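Local atomic coordinates of guanine nucleotide exchange factor SRM1 (Saccharomyces cerevisiae, PDB entry 3OF7), a protein that promotes the exchange of GDP for GTP on the small GTPases GSP1 and GSP2, binds chromatin and controls RNA metabolism and transport. Residues A[152-166]-A[205-218]. Numbering follows the deposited sequence.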
loop_
_atom_site.group_PDB
_atom_site.type_symbol
_atom_site.label_atom_id
_atom_site.label_comp_id
_atom_site.label_asym_id
_atom_site.label_seq_id
_atom_site.Cartn_x
_atom_site.Cartn_y
_atom_site.Cartn_z
ATOM N N GLN A 152 -9.286 1.863 -9.695
ATOM C CA GLN A 152 -8.305 1.539 -8.654
ATOM C C GLN A 152 -7.976 0.050 -8.622
ATOM O O GLN A 152 -8.862 -0.786 -8.760
ATOM C CB GLN A 152 -8.776 1.992 -7.264
ATOM C CG GLN A 152 -7.652 1.958 -6.215
ATOM C CD GLN A 152 -8.118 2.150 -4.780
ATOM O OE1 GLN A 152 -9.252 2.560 -4.521
ATOM N NE2 GLN A 152 -7.226 1.857 -3.830
ATOM N N LEU A 153 -6.694 -0.258 -8.431
ATOM C CA LEU A 153 -6.241 -1.623 -8.192
ATOM C C LEU A 153 -5.839 -1.771 -6.725
ATOM O O LEU A 153 -5.500 -0.794 -6.069
ATOM C CB LEU A 153 -5.078 -1.987 -9.132
ATOM C CG LEU A 153 -5.405 -2.098 -10.628
ATOM C CD1 LEU A 153 -4.123 -2.243 -11.440
ATOM C CD2 LEU A 153 -6.321 -3.283 -10.892
ATOM N N ALA A 154 -5.919 -2.990 -6.197
ATOM C CA ALA A 154 -5.458 -3.262 -4.839
ATOM C C ALA A 154 -4.911 -4.672 -4.748
ATOM O O ALA A 154 -5.459 -5.608 -5.341
ATOM C CB ALA A 154 -6.565 -3.058 -3.829
ATOM N N ALA A 155 -3.820 -4.820 -4.011
ATOM C CA ALA A 155 -3.179 -6.113 -3.886
ATOM C C ALA A 155 -2.795 -6.307 -2.429
ATOM O O ALA A 155 -2.165 -5.423 -1.823
ATOM C CB ALA A 155 -1.940 -6.195 -4.792
ATOM N N THR A 156 -3.208 -7.448 -1.875
ATOM C CA THR A 156 -2.776 -7.882 -0.555
ATOM C C THR A 156 -1.579 -8.821 -0.750
ATOM O O THR A 156 -0.948 -8.813 -1.803
ATOM C CB THR A 156 -3.909 -8.620 0.202
ATOM O OG1 THR A 156 -4.189 -9.862 -0.447
ATOM C CG2 THR A 156 -5.176 -7.765 0.268
ATOM N N ASP A 157 -1.260 -9.627 0.256
ATOM C CA ASP A 157 -0.209 -10.633 0.093
ATOM C C ASP A 157 -0.596 -11.649 -0.984
ATOM O O ASP A 157 0.225 -11.990 -1.840
ATOM C CB ASP A 157 0.083 -11.357 1.410
ATOM C CG ASP A 157 1.113 -10.641 2.264
ATOM O OD1 ASP A 157 1.305 -9.405 2.128
ATOM O OD2 ASP A 157 1.723 -11.326 3.107
ATOM N N ASN A 158 -1.862 -12.074 -0.966
ATOM C CA ASN A 158 -2.329 -13.239 -1.728
ATOM C C ASN A 158 -3.600 -12.996 -2.573
ATOM O O ASN A 158 -4.056 -13.903 -3.290
ATOM C CB ASN A 158 -2.576 -14.412 -0.754
ATOM C CG ASN A 158 -1.367 -14.721 0.130
ATOM O OD1 ASN A 158 -1.384 -14.497 1.357
ATOM N ND2 ASN A 158 -0.315 -15.235 -0.488
ATOM N N MET A 159 -4.176 -11.798 -2.483
ATOM C CA MET A 159 -5.381 -11.468 -3.263
ATOM C C MET A 159 -5.251 -10.179 -4.054
ATOM O O MET A 159 -4.401 -9.334 -3.772
ATOM C CB MET A 159 -6.702 -11.565 -2.456
ATOM C CG MET A 159 -7.130 -10.391 -1.583
ATOM S SD MET A 159 -7.933 -8.889 -2.241
ATOM C CE MET A 159 -9.546 -9.413 -2.843
ATOM N N SER A 160 -6.101 -10.055 -5.061
ATOM C CA SER A 160 -6.056 -8.943 -5.981
ATOM C C SER A 160 -7.467 -8.429 -6.179
ATOM O O SER A 160 -8.432 -9.199 -6.101
ATOM C CB SER A 160 -5.485 -9.411 -7.312
ATOM O OG SER A 160 -4.119 -9.755 -7.175
ATOM N N CYS A 161 -7.582 -7.132 -6.430
ATOM C CA CYS A 161 -8.880 -6.489 -6.564
ATOM C C CYS A 161 -8.822 -5.353 -7.574
ATOM O O CYS A 161 -7.848 -4.605 -7.615
ATOM C CB CYS A 161 -9.366 -5.974 -5.209
ATOM S SG CYS A 161 -11.087 -5.407 -5.216
ATOM N N ALA A 162 -9.861 -5.253 -8.400
ATOM C CA ALA A 162 -10.004 -4.134 -9.325
ATOM C C ALA A 162 -11.365 -3.499 -9.125
ATOM O O ALA A 162 -12.401 -4.191 -9.165
ATOM C CB ALA A 162 -9.839 -4.598 -10.778
ATOM N N LEU A 163 -11.354 -2.190 -8.896
ATOM C CA LEU A 163 -12.568 -1.405 -8.751
ATOM C C LEU A 163 -12.896 -0.703 -10.065
ATOM O O LEU A 163 -12.052 0.010 -10.616
ATOM C CB LEU A 163 -12.393 -0.368 -7.640
ATOM C CG LEU A 163 -13.522 0.650 -7.448
ATOM C CD1 LEU A 163 -14.839 -0.045 -7.064
ATOM C CD2 LEU A 163 -13.135 1.710 -6.423
ATOM N N PHE A 164 -14.122 -0.899 -10.557
ATOM C CA PHE A 164 -14.515 -0.353 -11.857
ATOM C C PHE A 164 -15.328 0.929 -11.722
ATOM O O PHE A 164 -15.905 1.202 -10.672
ATOM C CB PHE A 164 -15.263 -1.398 -12.692
ATOM C CG PHE A 164 -14.369 -2.432 -13.311
ATOM C CD1 PHE A 164 -13.964 -3.556 -12.586
ATOM C CD2 PHE A 164 -13.929 -2.291 -14.620
ATOM C CE1 PHE A 164 -13.142 -4.515 -13.156
ATOM C CE2 PHE A 164 -13.098 -3.251 -15.207
ATOM C CZ PHE A 164 -12.706 -4.366 -14.475
ATOM N N SER A 165 -15.358 1.711 -12.797
ATOM C CA SER A 165 -16.028 3.006 -12.800
ATOM C C SER A 165 -17.543 2.889 -12.611
ATOM O O SER A 165 -18.206 3.882 -12.310
ATOM C CB SER A 165 -15.728 3.746 -14.101
ATOM O OG SER A 165 -16.019 2.914 -15.206
ATOM N N ASN A 166 -18.083 1.688 -12.788
ATOM C CA ASN A 166 -19.506 1.461 -12.533
ATOM C C ASN A 166 -19.791 0.915 -11.124
ATOM O O ASN A 166 -20.908 0.490 -10.838
ATOM C CB ASN A 166 -20.111 0.549 -13.606
ATOM C CG ASN A 166 -19.595 -0.877 -13.530
ATOM O OD1 ASN A 166 -18.614 -1.172 -12.841
ATOM N ND2 ASN A 166 -20.257 -1.774 -14.247
ATOM N N ASN A 205 -22.451 2.545 -4.770
ATOM C CA ASN A 205 -21.242 2.187 -5.500
ATOM C C ASN A 205 -20.035 2.184 -4.570
ATOM O O ASN A 205 -19.926 3.026 -3.673
ATOM C CB ASN A 205 -20.989 3.171 -6.647
ATOM C CG ASN A 205 -21.824 2.867 -7.889
ATOM O OD1 ASN A 205 -22.649 1.950 -7.908
ATOM N ND2 ASN A 205 -21.594 3.640 -8.941
ATOM N N ILE A 206 -19.131 1.239 -4.791
ATOM C CA ILE A 206 -17.845 1.247 -4.099
ATOM C C ILE A 206 -16.969 2.332 -4.733
ATOM O O ILE A 206 -16.916 2.449 -5.959
ATOM C CB ILE A 206 -17.162 -0.137 -4.175
ATOM C CG1 ILE A 206 -18.083 -1.217 -3.582
ATOM C CG2 ILE A 206 -15.780 -0.103 -3.477
ATOM C CD1 ILE A 206 -18.636 -0.874 -2.172
ATOM N N VAL A 207 -16.309 3.125 -3.894
ATOM C CA VAL A 207 -15.523 4.277 -4.356
ATOM C C VAL A 207 -14.015 4.167 -4.071
ATOM O O VAL A 207 -13.205 4.828 -4.730
ATOM C CB VAL A 207 -16.069 5.609 -3.775
ATOM C CG1 VAL A 207 -17.537 5.811 -4.175
ATOM C CG2 VAL A 207 -15.898 5.674 -2.244
ATOM N N GLN A 208 -13.644 3.331 -3.101
ATOM C CA GLN A 208 -12.238 3.207 -2.699
ATOM C C GLN A 208 -11.910 1.851 -2.082
ATOM O O GLN A 208 -12.743 1.252 -1.391
ATOM C CB GLN A 208 -11.852 4.312 -1.718
ATOM C CG GLN A 208 -10.337 4.504 -1.588
ATOM C CD GLN A 208 -9.926 5.299 -0.373
ATOM O OE1 GLN A 208 -10.745 5.635 0.489
ATOM N NE2 GLN A 208 -8.639 5.605 -0.292
ATOM N N LEU A 209 -10.684 1.396 -2.329
ATOM C CA LEU A 209 -10.173 0.147 -1.758
ATOM C C LEU A 209 -9.032 0.432 -0.789
ATOM O O LEU A 209 -8.331 1.439 -0.938
ATOM C CB LEU A 209 -9.675 -0.781 -2.870
ATOM C CG LEU A 209 -10.533 -0.964 -4.124
ATOM C CD1 LEU A 209 -9.795 -1.792 -5.169
ATOM C CD2 LEU A 209 -11.871 -1.631 -3.792
ATOM N N ALA A 210 -8.848 -0.443 0.199
ATOM C CA ALA A 210 -7.642 -0.395 1.050
ATOM C C ALA A 210 -7.185 -1.818 1.401
ATOM O O ALA A 210 -7.798 -2.468 2.257
ATOM C CB ALA A 210 -7.894 0.427 2.319
ATOM N N PRO A 211 -6.123 -2.311 0.727
ATOM C CA PRO A 211 -5.634 -3.668 0.972
ATOM C C PRO A 211 -4.747 -3.795 2.204
ATOM O O PRO A 211 -3.933 -2.914 2.492
ATOM C CB PRO A 211 -4.814 -3.981 -0.281
ATOM C CG PRO A 211 -4.338 -2.642 -0.768
ATOM C CD PRO A 211 -5.425 -1.662 -0.403
ATOM N N GLY A 212 -4.918 -4.887 2.938
ATOM C CA GLY A 212 -3.990 -5.212 4.019
ATOM C C GLY A 212 -3.111 -6.372 3.614
ATOM O O GLY A 212 -2.790 -6.535 2.437
ATOM N N LYS A 213 -2.740 -7.198 4.589
ATOM C CA LYS A 213 -1.959 -8.405 4.323
ATOM C C LYS A 213 -2.862 -9.542 3.847
ATOM O O LYS A 213 -2.613 -10.147 2.809
ATOM C CB LYS A 213 -1.189 -8.835 5.573
ATOM C CG LYS A 213 -0.429 -10.149 5.427
ATOM C CD LYS A 213 0.113 -10.622 6.774
ATOM C CE LYS A 213 0.881 -11.927 6.631
ATOM N NZ LYS A 213 2.205 -11.745 5.967
ATOM N N ASP A 214 -3.902 -9.839 4.621
ATOM C CA ASP A 214 -4.855 -10.895 4.254
ATOM C C ASP A 214 -6.303 -10.480 4.520
ATOM O O ASP A 214 -7.148 -11.291 4.925
ATOM C CB ASP A 214 -4.499 -12.225 4.941
ATOM C CG ASP A 214 -3.377 -12.969 4.231
ATOM O OD1 ASP A 214 -3.527 -13.300 3.035
ATOM O OD2 ASP A 214 -2.341 -13.243 4.887
ATOM N N HIS A 215 -6.566 -9.200 4.281
ATOM C CA HIS A 215 -7.906 -8.644 4.302
ATOM C C HIS A 215 -7.901 -7.442 3.375
ATOM O O HIS A 215 -6.837 -6.903 3.042
ATOM C CB HIS A 215 -8.282 -8.180 5.713
ATOM C CG HIS A 215 -7.520 -6.975 6.159
ATOM N ND1 HIS A 215 -8.003 -5.690 6.018
ATOM C CD2 HIS A 215 -6.287 -6.856 6.701
ATOM C CE1 HIS A 215 -7.108 -4.834 6.473
ATOM N NE2 HIS A 215 -6.057 -5.516 6.893
ATOM N N ILE A 216 -9.089 -7.003 2.989
ATOM C CA ILE A 216 -9.237 -5.798 2.198
ATOM C C ILE A 216 -10.453 -5.026 2.720
ATOM O O ILE A 216 -11.454 -5.629 3.141
ATOM C CB ILE A 216 -9.309 -6.132 0.666
ATOM C CG1 ILE A 216 -9.449 -4.852 -0.185
ATOM C CG2 ILE A 216 -10.421 -7.163 0.379
ATOM C CD1 ILE A 216 -9.281 -5.096 -1.688
ATOM N N LEU A 217 -10.335 -3.701 2.728
ATOM C CA LEU A 217 -11.426 -2.804 3.103
ATOM C C LEU A 217 -12.003 -2.153 1.847
ATOM O O LEU A 217 -11.284 -1.946 0.874
ATOM C CB LEU A 217 -10.925 -1.720 4.050
ATOM C CG LEU A 217 -10.204 -2.111 5.346
ATOM C CD1 LEU A 217 -9.845 -0.872 6.089
ATOM C CD2 LEU A 217 -11.097 -3.000 6.209
ATOM N N PHE A 218 -13.303 -1.859 1.882
ATOM C CA PHE A 218 -14.004 -1.149 0.804
ATOM C C PHE A 218 -14.761 0.022 1.423
ATOM O O PHE A 218 -15.254 -0.072 2.558
ATOM C CB PHE A 218 -15.033 -2.042 0.081
ATOM C CG PHE A 218 -14.482 -3.334 -0.477
ATOM C CD1 PHE A 218 -14.046 -3.409 -1.796
ATOM C CD2 PHE A 218 -14.436 -4.488 0.306
ATOM C CE1 PHE A 218 -13.556 -4.605 -2.333
ATOM C CE2 PHE A 218 -13.935 -5.691 -0.214
ATOM C CZ PHE A 218 -13.494 -5.749 -1.536
HETATM O O HOH W 1 -10.562 4.848 -5.667
HETATM O O HOH W 2 -1.159 -4.432 0.546
HETATM O O HOH W 3 -4.607 -12.135 0.710
HETATM O O HOH W 4 0.285 -6.841 1.614
#
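Gln152 reaches from strand 150-155 to the backbone of Leu209 with both ends of its amide. Its CG lies anti to the backbone N (chi1 -167°) and the chain beyond stays extended, which carries the amide across to strand 206-211. Gln152 OE1 accepts from Leu209 N at 2.9 Å, the donor tilted from the plane of the side-chain carbonyl, while Gln152 NE2 donates to Leu209 O at 3.1 Å from above the plane of the Leu209 carbonyl. A water donating to both Gln152 OE1 and Val207 O extends the bridge. A leucine here would probably leave Leu209 N and O without these mates and the water without one of its acceptors. The Leu209 side chain runs antiparallel to that of Gln152, its CD1 set among Ala154 CB, Cys161 SG and Leu163 CB. Cys161 SG also sits at the edge of the Phe218 ring, 3.9 Å from Phe218 CE1, and its CB meets Ile216 CD1. Met159, its chain bent at chi2 and chi3, crosses Ile216 at about a right angle, with Met159 SD 4.0 Å from Ile216 CG2. Leu163 straddles the start of strand 206-211, CD1 against Ile206 and CD2 against the Val207 carbonyl. At the turns, Asp157 N donates to Lys213 O (2.9 Å, N-H...O 158°), and in the conformer given here, one of two, Lys213 NZ forms a salt bridge with Asp157 OD2. Thr156 OG1 accepts from Met159 N in an ST motif and donates to a water that in turn donates to Asp214 OD1, which also accepts from Arg176 N. Two successive blades of the RCC1 beta-propeller thus pack face to face through their first two strands; beyond them, strand 78-83 takes Leu153 and Ala155, and strand 259-264 takes Ala210 and Leu217.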